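Local coordinates for protein colicin-B (PDB 1RH1) that kills Escherichia coli and closely related bacteria by forming channels that depolarise the cytoplasmic membrane and dissipate cellular energy, at residues A[16-21]-A[118-123]; A[163-168]-A[192-197]; A[216-221]-A[268-273]; A[258-263]-A[295-300]. One frame throughout, in Å; residues are numbered along the deposited sequence.

Interaction 1: residues A[16-21]-A[118-123]; sequences GDTMVV and SRPAAV
Arg-119 crosses Thr-18 at a slant. Its CB makes no close approach to 16-21. Arg-119 CG, lying beside the backbone N and anti to the carbonyl carbon (chi1 -91°), passes 3.5 Å from Thr-18 OG1 and lies nearly as close to Thr-18 CB. Arg-119 CD then passes the methyl, 4.0 Å from Thr-18 CG2. A turn about the CG-CD bond (chi3 52°) bends the chain and brings the guanidinium edge to Thr-18: Arg-119 NH1 comes 3.4 Å from Thr-18 CB, and Thr-18 O lies in the guanidinium plane, at its edge, 3.1 Å from that same NH1. Met-19 CG also lies near the plane at the edge, 4.2 Å from Arg-119 NH1. The other nitrogens have partners outside the two segments: NE makes a salt bridge with Glu-256 and NH2 a hydrogen bond with Gly-258 O, while Tyr-259 makes a cation-pi contact with the arginine. Segment 16-21 carries the start of the TonB box, residues 17-24, the motif of TonB-dependent uptake; in this crystal its first residues form a turn that leads into strand 20-22, which pairs in parallel with strand 260-262. Thr-18 OG1 makes a weak hydrogen bond at most with Ser-118 O, 3.1 Å away. Asp-17 lays its OD1 against the ring of Pro-120, 3.3 Å from CG, while its OD2 makes a salt bridge with Arg-170.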
loop_
_atom_site.group_PDB
_atom_site.type_symbol
_atom_site.label_atom_id
_atom_site.label_comp_id
_atom_site.label_asym_id
_atom_site.label_seq_id
_atom_site.Cartn_x
_atom_site.Cartn_y
_atom_site.Cartn_z
ATOM N N GLY A 16 -2.040 1.218 -8.434
ATOM C CA GLY A 16 -0.686 1.714 -8.689
ATOM C C GLY A 16 0.465 0.904 -8.082
ATOM O O GLY A 16 1.610 1.369 -8.121
ATOM N N ASP A 17 0.157 -0.329 -7.611
ATOM C CA ASP A 17 0.969 -1.233 -6.794
ATOM C C ASP A 17 1.743 -0.475 -5.705
ATOM O O ASP A 17 2.964 -0.365 -5.597
ATOM C CB ASP A 17 1.903 -2.096 -7.707
ATOM C CG ASP A 17 3.131 -1.522 -8.408
ATOM O OD1 ASP A 17 4.231 -1.995 -8.115
ATOM O OD2 ASP A 17 2.998 -0.649 -9.267
ATOM N N THR A 18 0.806 0.045 -4.888
ATOM C CA THR A 18 0.927 0.881 -3.691
ATOM C C THR A 18 1.293 2.343 -3.982
ATOM O O THR A 18 1.716 3.067 -3.074
ATOM C CB THR A 18 1.982 0.319 -2.659
ATOM O OG1 THR A 18 2.172 -1.083 -2.860
ATOM C CG2 THR A 18 1.497 0.574 -1.219
ATOM N N MET A 19 1.114 2.859 -5.203
ATOM C CA MET A 19 1.497 4.235 -5.475
ATOM C C MET A 19 0.354 5.240 -5.550
ATOM O O MET A 19 -0.701 4.980 -6.133
ATOM C CB MET A 19 2.300 4.261 -6.765
ATOM C CG MET A 19 3.686 3.694 -6.578
ATOM S SD MET A 19 4.414 3.287 -8.176
ATOM C CE MET A 19 5.232 4.806 -8.566
ATOM N N VAL A 20 0.569 6.412 -4.931
ATOM C CA VAL A 20 -0.409 7.500 -4.925
ATOM C C VAL A 20 -0.154 8.392 -6.136
ATOM O O VAL A 20 0.974 8.435 -6.621
ATOM C CB VAL A 20 -0.316 8.353 -3.605
ATOM C CG1 VAL A 20 -0.147 7.426 -2.401
ATOM C CG2 VAL A 20 0.881 9.286 -3.600
ATOM N N VAL A 21 -1.143 9.108 -6.682
ATOM C CA VAL A 21 -0.888 9.950 -7.843
ATOM C C VAL A 21 -0.316 11.326 -7.551
ATOM O O VAL A 21 -0.679 12.040 -6.614
ATOM C CB VAL A 21 -2.198 10.057 -8.634
ATOM C CG1 VAL A 21 -2.316 11.274 -9.534
ATOM C CG2 VAL A 21 -2.183 8.882 -9.594
ATOM N N SER A 118 5.481 -5.545 0.712
ATOM C CA SER A 118 4.229 -5.337 -0.003
ATOM C C SER A 118 4.321 -4.160 -0.955
ATOM O O SER A 118 3.314 -3.560 -1.348
ATOM C CB SER A 118 3.062 -5.104 0.959
ATOM O OG SER A 118 2.976 -3.742 1.353
ATOM N N ARG A 119 5.570 -3.848 -1.297
ATOM C CA ARG A 119 5.864 -2.743 -2.156
ATOM C C ARG A 119 6.987 -3.151 -3.068
ATOM O O ARG A 119 7.951 -3.775 -2.608
ATOM C CB ARG A 119 6.287 -1.551 -1.341
ATOM C CG ARG A 119 5.080 -0.702 -1.006
ATOM C CD ARG A 119 5.448 0.684 -0.486
ATOM N NE ARG A 119 6.370 1.316 -1.408
ATOM C CZ ARG A 119 5.996 2.080 -2.426
ATOM N NH1 ARG A 119 4.721 2.367 -2.702
ATOM N NH2 ARG A 119 6.965 2.487 -3.220
ATOM N N PRO A 120 6.914 -2.784 -4.361
ATOM C CA PRO A 120 7.808 -3.266 -5.387
ATOM C C PRO A 120 9.252 -2.871 -5.098
ATOM O O PRO A 120 9.507 -2.111 -4.163
ATOM C CB PRO A 120 7.216 -2.678 -6.625
ATOM C CG PRO A 120 6.793 -1.333 -6.176
ATOM C CD PRO A 120 6.132 -1.677 -4.877
ATOM N N ALA A 121 10.217 -3.442 -5.809
ATOM C CA ALA A 121 11.613 -3.114 -5.612
ATOM C C ALA A 121 12.112 -2.521 -6.921
ATOM O O ALA A 121 11.613 -2.872 -7.996
ATOM C CB ALA A 121 12.398 -4.355 -5.293
ATOM N N ALA A 122 13.104 -1.632 -6.877
ATOM C CA ALA A 122 13.522 -0.966 -8.084
ATOM C C ALA A 122 15.008 -0.853 -8.226
ATOM O O ALA A 122 15.711 -0.740 -7.233
ATOM C CB ALA A 122 12.953 0.433 -8.116
ATOM N N VAL A 123 15.475 -0.914 -9.469
ATOM C CA VAL A 123 16.853 -0.640 -9.795
ATOM C C VAL A 123 16.928 0.251 -11.050
ATOM O O VAL A 123 16.396 -0.092 -12.098
ATOM C CB VAL A 123 17.609 -1.975 -10.021
ATOM C CG1 VAL A 123 19.074 -1.642 -10.293
ATOM C CG2 VAL A 123 17.599 -2.885 -8.787
#

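Interaction 2: residues A[163-168]-A[192-197]; sequences NNVPVK and VPVVDA
Asn-163 O takes the amide hydrogen of Val-194 N at 2.7 Å in a nearly straight bond (169° at the hydrogen), and the same oxygen lies against Val-194 CB. The side chain of Asn-163 turns its ND2 to Ala-160 O instead. One residue on, Asn-164 faces Pro-193 in a non-hydrogen-bonded pair with the CA atoms only 4.1 Å apart; its ND2 lies over the proline, 3.3 Å from Pro-193 CA, and its own CA makes a CA-H...O contact with Val-192 O. These are antiparallel strands of the large mixed sheet, 163-167 lying on one side of 189-201 and strand 266-271 on the other, all within the part of colicin B that precedes its long helix. Val-165 pairs with Val-192 through two backbone bonds, Val-165 N to Val-192 O at 2.8 Å and Val-192 N to Val-165 O at 2.9 Å. Val-165 CG1, set between the backbone N and the carbonyl carbon (chi1 60°), meets Val-194 CG2 at 3.6 Å, the two side chains crossing at about a right angle. Beyond Pro-166, Val-167 turns toward the partner strand and puts CG1 3.6 Å from Val-192 CB.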
loop_
_atom_site.group_PDB
_atom_site.type_symbol
_atom_site.label_atom_id
_atom_site.label_comp_id
_atom_site.label_asym_id
_atom_site.label_seq_id
_atom_site.Cartn_x
_atom_site.Cartn_y
_atom_site.Cartn_z
ATOM N N ASN A 163 -8.253 -4.635 -20.358
ATOM C CA ASN A 163 -8.116 -5.409 -19.145
ATOM C C ASN A 163 -6.647 -5.468 -18.799
ATOM O O ASN A 163 -5.765 -5.347 -19.657
ATOM C CB ASN A 163 -8.612 -6.831 -19.307
ATOM C CG ASN A 163 -10.123 -6.945 -19.392
ATOM O OD1 ASN A 163 -10.828 -7.104 -18.392
ATOM N ND2 ASN A 163 -10.643 -6.840 -20.617
ATOM N N ASN A 164 -6.400 -5.636 -17.502
ATOM C CA ASN A 164 -5.041 -5.702 -17.008
ATOM C C ASN A 164 -4.501 -7.113 -17.026
ATOM O O ASN A 164 -5.181 -8.062 -16.636
ATOM C CB ASN A 164 -4.980 -5.165 -15.595
ATOM C CG ASN A 164 -5.331 -3.686 -15.434
ATOM O OD1 ASN A 164 -5.718 -3.258 -14.350
ATOM N ND2 ASN A 164 -5.240 -2.817 -16.433
ATOM N N VAL A 165 -3.287 -7.255 -17.544
ATOM C CA VAL A 165 -2.606 -8.530 -17.545
ATOM C C VAL A 165 -1.585 -8.580 -16.405
ATOM O O VAL A 165 -0.866 -7.621 -16.141
ATOM C CB VAL A 165 -1.964 -8.715 -18.942
ATOM C CG1 VAL A 165 -0.966 -7.632 -19.279
ATOM C CG2 VAL A 165 -1.245 -10.049 -18.960
ATOM N N PRO A 166 -1.515 -9.676 -15.655
ATOM C CA PRO A 166 -0.475 -9.933 -14.669
ATOM C C PRO A 166 0.924 -9.748 -15.193
ATOM O O PRO A 166 1.218 -10.349 -16.211
ATOM C CB PRO A 166 -0.777 -11.318 -14.252
ATOM C CG PRO A 166 -2.276 -11.320 -14.240
ATOM C CD PRO A 166 -2.608 -10.631 -15.528
ATOM N N VAL A 167 1.791 -8.914 -14.611
ATOM C CA VAL A 167 3.178 -8.764 -15.084
ATOM C C VAL A 167 4.223 -9.087 -14.016
ATOM O O VAL A 167 3.889 -9.098 -12.817
ATOM C CB VAL A 167 3.487 -7.315 -15.604
ATOM C CG1 VAL A 167 2.759 -7.052 -16.898
ATOM C CG2 VAL A 167 3.050 -6.281 -14.595
ATOM N N LYS A 168 5.480 -9.364 -14.408
ATOM C CA LYS A 168 6.523 -9.608 -13.408
ATOM C C LYS A 168 7.579 -8.533 -13.219
ATOM O O LYS A 168 8.259 -8.491 -12.195
ATOM C CB LYS A 168 7.301 -10.896 -13.667
ATOM C CG LYS A 168 7.871 -11.104 -15.029
ATOM C CD LYS A 168 8.685 -12.371 -15.057
ATOM C CE LYS A 168 8.956 -12.615 -16.531
ATOM N NZ LYS A 168 9.966 -13.635 -16.684
ATOM N N VAL A 192 -0.533 -4.772 -15.645
ATOM C CA VAL A 192 -0.408 -3.736 -16.684
ATOM C C VAL A 192 -1.586 -3.744 -17.664
ATOM O O VAL A 192 -1.948 -4.814 -18.142
ATOM C CB VAL A 192 0.935 -3.952 -17.450
ATOM C CG1 VAL A 192 0.986 -3.312 -18.837
ATOM C CG2 VAL A 192 2.014 -3.243 -16.659
ATOM N N PRO A 193 -2.230 -2.643 -18.055
ATOM C CA PRO A 193 -3.304 -2.618 -19.059
ATOM C C PRO A 193 -3.029 -3.108 -20.466
ATOM O O PRO A 193 -2.043 -2.678 -21.072
ATOM C CB PRO A 193 -3.776 -1.193 -19.081
ATOM C CG PRO A 193 -2.581 -0.443 -18.561
ATOM C CD PRO A 193 -2.078 -1.340 -17.442
ATOM N N VAL A 194 -3.868 -4.024 -20.979
ATOM C CA VAL A 194 -3.771 -4.427 -22.379
ATOM C C VAL A 194 -4.541 -3.409 -23.244
ATOM O O VAL A 194 -5.689 -3.048 -22.936
ATOM C CB VAL A 194 -4.345 -5.845 -22.530
ATOM C CG1 VAL A 194 -4.369 -6.334 -23.970
ATOM C CG2 VAL A 194 -3.442 -6.766 -21.750
ATOM N N VAL A 195 -3.884 -2.840 -24.275
ATOM C CA VAL A 195 -4.526 -1.913 -25.204
ATOM C C VAL A 195 -4.408 -2.497 -26.590
ATOM O O VAL A 195 -3.579 -3.378 -26.859
ATOM C CB VAL A 195 -3.894 -0.475 -25.281
ATOM C CG1 VAL A 195 -3.945 0.181 -23.916
ATOM C CG2 VAL A 195 -2.467 -0.530 -25.796
ATOM N N ASP A 196 -5.215 -1.891 -27.470
ATOM C CA ASP A 196 -5.359 -2.374 -28.836
ATOM C C ASP A 196 -4.837 -1.554 -30.001
ATOM O O ASP A 196 -5.276 -0.428 -30.234
ATOM C CB ASP A 196 -6.823 -2.651 -29.111
ATOM C CG ASP A 196 -6.963 -3.998 -29.781
ATOM O OD1 ASP A 196 -7.257 -4.961 -29.065
ATOM O OD2 ASP A 196 -6.761 -4.081 -31.001
ATOM N N ALA A 197 -3.905 -2.168 -30.739
ATOM C CA ALA A 197 -3.389 -1.607 -31.967
ATOM C C ALA A 197 -4.390 -1.937 -33.067
ATOM O O ALA A 197 -4.878 -3.054 -33.243
ATOM C CB ALA A 197 -2.049 -2.222 -32.305
#

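Interaction 3: residues A[216-221]-A[268-273]; sequences APVSPN and VIVRFP
Ala-216 and Val-218, either side of an inverse gamma turn centred on Pro-217, both pack on Val-270. No hydrogen bond joins 216-221 to 268-273; the contact is made of small apolar side chains. The turn, which Val-218 N closes on Ala-216 O at 2.9 Å, bends the chain just where strand 213-216 gives out. Ala-216 points its CB toward the opposite segment and sits against both methyls of Val-270, 3.6 Å from CG1 and 3.9 Å from CG2. Val-270 presents them as a fork, with CG1 anti to the backbone N (chi1 179°) and CG2 beside that nitrogen. Val-218 CG2 approaches Val-270 CG2 more loosely, at 4.3 Å. Val-268, two residues earlier and also facing the turn, adds its CG2 at 4.3 Å from Val-218 CA, and the same methyl lies near Pro-217 O. On its own strand, Val-270 CG1 also lies over one face of the Phe-272 ring, 4.0 Å above the plane and offset toward the rim.

Three strands of the mixed sheet supply the remaining neighbours. Ile-283 of strand 281-286 lies against both Val-268 and Val-270, and Val-195 of strand 189-201 touches both valines as well as Pro-217. Strand 225-228 supplies Leu-227 against Ala-216, Val-270 and Phe-272, and Leu-225 against Val-218. The turn after 213-216 lies against strand 266-271, which is flanked in the sheet by 189-201 and 281-286.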
loop_
_atom_site.group_PDB
_atom_site.type_symbol
_atom_site.label_atom_id
_atom_site.label_comp_id
_atom_site.label_asym_id
_atom_site.label_seq_id
_atom_site.Cartn_x
_atom_site.Cartn_y
_atom_site.Cartn_z
ATOM N N ALA A 216 -1.756 2.723 -31.624
ATOM C CA ALA A 216 -2.127 2.266 -30.296
ATOM C C ALA A 216 -2.158 3.367 -29.268
ATOM O O ALA A 216 -1.297 4.247 -29.315
ATOM C CB ALA A 216 -1.159 1.261 -29.788
ATOM N N PRO A 217 -3.109 3.369 -28.321
ATOM C CA PRO A 217 -3.143 4.310 -27.216
ATOM C C PRO A 217 -2.139 4.088 -26.084
ATOM O O PRO A 217 -2.455 3.636 -24.973
ATOM C CB PRO A 217 -4.579 4.251 -26.781
ATOM C CG PRO A 217 -4.929 2.810 -27.001
ATOM C CD PRO A 217 -4.321 2.562 -28.358
ATOM N N VAL A 218 -0.881 4.402 -26.422
ATOM C CA VAL A 218 0.198 4.450 -25.454
ATOM C C VAL A 218 -0.099 5.665 -24.588
ATOM O O VAL A 218 0.083 5.620 -23.367
ATOM C CB VAL A 218 1.513 4.616 -26.155
ATOM C CG1 VAL A 218 2.634 4.674 -25.151
ATOM C CG2 VAL A 218 1.676 3.454 -27.116
ATOM N N SER A 219 -0.545 6.751 -25.268
ATOM C CA SER A 219 -1.186 7.929 -24.666
ATOM C C SER A 219 -0.376 8.570 -23.546
ATOM O O SER A 219 0.806 8.797 -23.835
ATOM C CB SER A 219 -2.573 7.379 -24.277
ATOM O OG SER A 219 -3.588 8.365 -24.184
ATOM N N PRO A 220 -0.807 8.903 -22.311
ATOM C CA PRO A 220 -2.131 9.369 -21.883
ATOM C C PRO A 220 -2.349 10.840 -22.189
ATOM O O PRO A 220 -1.393 11.619 -22.212
ATOM C CB PRO A 220 -2.217 9.028 -20.391
ATOM C CG PRO A 220 -0.807 9.213 -19.928
ATOM C CD PRO A 220 0.012 8.687 -21.119
ATOM N N ASN A 221 -3.624 11.170 -22.468
ATOM C CA ASN A 221 -4.094 12.480 -22.929
ATOM C C ASN A 221 -3.621 12.875 -24.338
ATOM O O ASN A 221 -4.245 13.684 -25.025
ATOM C CB ASN A 221 -3.663 13.600 -21.969
ATOM C CG ASN A 221 -4.275 13.507 -20.580
ATOM O OD1 ASN A 221 -5.467 13.778 -20.407
ATOM N ND2 ASN A 221 -3.480 13.126 -19.569
ATOM N N VAL A 268 1.863 0.178 -21.168
ATOM C CA VAL A 268 0.779 -0.715 -21.562
ATOM C C VAL A 268 1.325 -1.870 -22.374
ATOM O O VAL A 268 2.490 -1.865 -22.759
ATOM C CB VAL A 268 -0.297 0.001 -22.430
ATOM C CG1 VAL A 268 -0.933 1.160 -21.695
ATOM C CG2 VAL A 268 0.345 0.551 -23.680
ATOM N N ILE A 269 0.503 -2.872 -22.654
ATOM C CA ILE A 269 0.944 -3.928 -23.535
ATOM C C ILE A 269 0.054 -3.785 -24.738
ATOM O O ILE A 269 -1.165 -3.949 -24.704
ATOM C CB ILE A 269 0.791 -5.302 -22.848
ATOM C CG1 ILE A 269 1.947 -5.494 -21.886
ATOM C CG2 ILE A 269 0.815 -6.429 -23.859
ATOM C CD1 ILE A 269 1.889 -6.825 -21.148
ATOM N N VAL A 270 0.727 -3.378 -25.806
ATOM C CA VAL A 270 0.075 -3.159 -27.080
ATOM C C VAL A 270 -0.008 -4.511 -27.749
ATOM O O VAL A 270 1.005 -5.169 -27.992
ATOM C CB VAL A 270 0.897 -2.198 -27.941
ATOM C CG1 VAL A 270 0.171 -2.030 -29.249
ATOM C CG2 VAL A 270 1.040 -0.837 -27.296
ATOM N N ARG A 271 -1.259 -4.882 -28.011
ATOM C CA ARG A 271 -1.640 -6.123 -28.689
ATOM C C ARG A 271 -2.005 -5.861 -30.162
ATOM O O ARG A 271 -2.938 -5.111 -30.457
ATOM C CB ARG A 271 -2.801 -6.687 -27.890
ATOM C CG ARG A 271 -3.502 -7.897 -28.452
ATOM C CD ARG A 271 -4.663 -8.251 -27.559
ATOM N NE ARG A 271 -4.688 -9.689 -27.478
ATOM C CZ ARG A 271 -5.770 -10.370 -27.115
ATOM N NH1 ARG A 271 -6.911 -9.740 -26.804
ATOM N NH2 ARG A 271 -5.699 -11.709 -27.058
ATOM N N PHE A 272 -1.318 -6.452 -31.136
ATOM C CA PHE A 272 -1.598 -6.169 -32.534
ATOM C C PHE A 272 -2.789 -6.932 -33.136
ATOM O O PHE A 272 -3.348 -7.787 -32.447
ATOM C CB PHE A 272 -0.304 -6.430 -33.279
ATOM C CG PHE A 272 0.697 -5.337 -32.955
ATOM C CD1 PHE A 272 0.727 -4.177 -33.727
ATOM C CD2 PHE A 272 1.577 -5.477 -31.877
ATOM C CE1 PHE A 272 1.634 -3.165 -33.417
ATOM C CE2 PHE A 272 2.484 -4.460 -31.574
ATOM C CZ PHE A 272 2.515 -3.302 -32.342
ATOM N N PRO A 273 -3.302 -6.663 -34.354
ATOM C CA PRO A 273 -4.547 -7.229 -34.841
ATOM C C PRO A 273 -4.556 -8.701 -35.187
ATOM O O PRO A 273 -3.529 -9.355 -35.380
ATOM C CB PRO A 273 -4.911 -6.362 -36.030
ATOM C CG PRO A 273 -4.332 -5.033 -35.697
ATOM C CD PRO A 273 -2.991 -5.488 -35.171
#

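Interaction 4: residues A[258-263]-A[295-300]; sequences GYTMSS and SQRQEA
Arg-297 reaches out from the helix and holds Thr-260 chiefly through one bond. Arg-297 NH2 donates to Thr-260 O at 2.7 Å, with 155° at the hydrogen, the oxygen lying near the guanidinium plane at its edge. Arg-297 NE points at Thr-260 OG1 in a second bond that is straight but weak, at 3.5 Å. Ser-262 covers part of one face of the guanidinium, its CB 3.8 Å above the plane and offset toward the rim. One helical turn on, Ala-300 CB meets the methyl Thr-260 CG2 at 4.0 Å.

What puts the guanidinium there is an arginine chain stretched out from CG to NE, with CG anti to the backbone N (chi1 -171°), running past the threonine in the opposite direction. A salt bridge from NH1 to Asp-173 of strand 169-176 holds the far end and would balance its charge, while Glu-301 accepts a hydrogen bond from Tyr-259 N and a weak one from Thr-260 OG1.

Helix 291-340 is the long helix of colicin B, and here its early turns run against strand 260-262, the axes 9.6 Å apart and at 151°. Strand 260-262 also pairs in parallel with TonB-box strand 20-22, whose Trp-22 touches Thr-260, Gln-296 and Ala-300.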
loop_
_atom_site.group_PDB
_atom_site.type_symbol
_atom_site.label_atom_id
_atom_site.label_comp_id
_atom_site.label_asym_id
_atom_site.label_seq_id
_atom_site.Cartn_x
_atom_site.Cartn_y
_atom_site.Cartn_z
ATOM N N GLY A 258 9.256 4.041 -6.014
ATOM C CA GLY A 258 8.592 5.284 -5.705
ATOM C C GLY A 258 7.203 5.119 -5.121
ATOM O O GLY A 258 6.580 4.071 -5.182
ATOM N N TYR A 259 6.715 6.198 -4.526
ATOM C CA TYR A 259 5.383 6.255 -3.965
ATOM C C TYR A 259 4.382 7.066 -4.791
ATOM O O TYR A 259 3.176 6.945 -4.543
ATOM C CB TYR A 259 5.456 6.832 -2.579
ATOM C CG TYR A 259 6.085 5.910 -1.570
ATOM C CD1 TYR A 259 5.256 5.250 -0.663
ATOM C CD2 TYR A 259 7.475 5.769 -1.506
ATOM C CE1 TYR A 259 5.810 4.453 0.330
ATOM C CE2 TYR A 259 8.043 4.966 -0.512
ATOM C CZ TYR A 259 7.197 4.324 0.404
ATOM O OH TYR A 259 7.743 3.614 1.449
ATOM N N THR A 260 4.802 7.903 -5.754
ATOM C CA THR A 260 3.859 8.648 -6.591
ATOM C C THR A 260 3.964 8.372 -8.091
ATOM O O THR A 260 5.074 8.326 -8.618
ATOM C CB THR A 260 3.997 10.189 -6.421
ATOM O OG1 THR A 260 5.378 10.440 -6.585
ATOM C CG2 THR A 260 3.566 10.765 -5.099
ATOM N N MET A 261 2.856 8.156 -8.814
ATOM C CA MET A 261 2.920 8.056 -10.264
ATOM C C MET A 261 2.449 9.360 -10.861
ATOM O O MET A 261 1.357 9.823 -10.537
ATOM C CB MET A 261 2.044 6.919 -10.828
ATOM C CG MET A 261 0.863 6.365 -10.012
ATOM S SD MET A 261 0.145 4.821 -10.665
ATOM C CE MET A 261 1.532 3.721 -10.442
ATOM N N SER A 262 3.309 9.977 -11.693
ATOM C CA SER A 262 3.042 11.221 -12.436
ATOM C C SER A 262 1.797 11.011 -13.296
ATOM O O SER A 262 1.665 9.938 -13.896
ATOM C CB SER A 262 4.268 11.547 -13.308
ATOM O OG SER A 262 4.107 12.593 -14.259
ATOM N N SER A 263 0.850 11.960 -13.388
ATOM C CA SER A 263 -0.396 11.669 -14.096
ATOM C C SER A 263 -0.245 11.424 -15.594
ATOM O O SER A 263 -1.102 10.784 -16.202
ATOM C CB SER A 263 -1.399 12.803 -13.897
ATOM O OG SER A 263 -1.134 13.901 -14.763
ATOM N N SER A 295 11.358 19.053 -7.405
ATOM C CA SER A 295 11.138 19.420 -6.008
ATOM C C SER A 295 9.688 19.201 -5.567
ATOM O O SER A 295 9.435 18.724 -4.455
ATOM C CB SER A 295 11.479 20.870 -5.813
ATOM O OG SER A 295 12.789 21.114 -6.293
ATOM N N GLN A 296 8.719 19.537 -6.437
ATOM C CA GLN A 296 7.303 19.320 -6.170
ATOM C C GLN A 296 7.009 17.865 -5.893
ATOM O O GLN A 296 6.312 17.539 -4.928
ATOM C CB GLN A 296 6.400 19.660 -7.334
ATOM C CG GLN A 296 5.867 21.060 -7.531
ATOM C CD GLN A 296 4.611 20.986 -8.398
ATOM O OE1 GLN A 296 4.579 21.426 -9.550
ATOM N NE2 GLN A 296 3.541 20.394 -7.852
ATOM N N ARG A 297 7.562 17.028 -6.798
ATOM C CA ARG A 297 7.388 15.586 -6.743
ATOM C C ARG A 297 8.208 14.962 -5.634
ATOM O O ARG A 297 7.766 13.966 -5.062
ATOM C CB ARG A 297 7.784 14.909 -8.061
ATOM C CG ARG A 297 7.386 13.432 -8.058
ATOM C CD ARG A 297 7.571 12.794 -9.410
ATOM N NE ARG A 297 7.125 11.406 -9.415
ATOM C CZ ARG A 297 7.255 10.640 -10.502
ATOM N NH1 ARG A 297 7.795 11.089 -11.640
ATOM N NH2 ARG A 297 6.815 9.396 -10.446
ATOM N N GLN A 298 9.372 15.524 -5.291
ATOM C CA GLN A 298 10.140 14.955 -4.208
ATOM C C GLN A 298 9.479 15.155 -2.858
ATOM O O GLN A 298 9.643 14.298 -1.997
ATOM C CB GLN A 298 11.525 15.545 -4.149
ATOM C CG GLN A 298 12.428 14.659 -3.312
ATOM C CD GLN A 298 12.404 13.196 -3.740
ATOM O OE1 GLN A 298 13.099 12.764 -4.666
ATOM N NE2 GLN A 298 11.574 12.411 -3.057
ATOM N N GLU A 299 8.708 16.237 -2.646
ATOM C CA GLU A 299 8.010 16.402 -1.382
ATOM C C GLU A 299 6.761 15.556 -1.380
ATOM O O GLU A 299 6.388 15.021 -0.339
ATOM C CB GLU A 299 7.643 17.864 -1.137
ATOM C CG GLU A 299 8.880 18.785 -1.083
ATOM C CD GLU A 299 10.150 18.269 -0.357
ATOM O OE1 GLU A 299 10.068 17.821 0.805
ATOM O OE2 GLU A 299 11.230 18.322 -0.975
ATOM N N ALA A 300 6.153 15.382 -2.563
ATOM C CA ALA A 300 5.002 14.505 -2.724
ATOM C C ALA A 300 5.392 13.070 -2.355
ATOM O O ALA A 300 4.624 12.331 -1.731
ATOM C CB ALA A 300 4.534 14.546 -4.171
#

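In the fold
Interactions 1 and 4 meet directly, their centres 12 Å apart: Arg-119 NH2 lies 2.6 Å from Gly-258 O, and Val-20 N lies 2.7 Å from Tyr-259 O where strands 20-22 and 260-262 pair. Through interaction 4 the TonB-box turn of interaction 1 is thus tied to the start of the long helix. Interactions 2 and 3 form a second pair, centres 9 Å apart, sharing the mixed sheet; Val-195 N is 3.0 Å from Ile-269 O between neighbouring strands. The two pairs lie further apart, about 17 Å between the centres of interactions 1 and 2 and about 24 Å between those of 2 and 4, yet Pro-220 of interaction 3 touches Ser-263 of interaction 4.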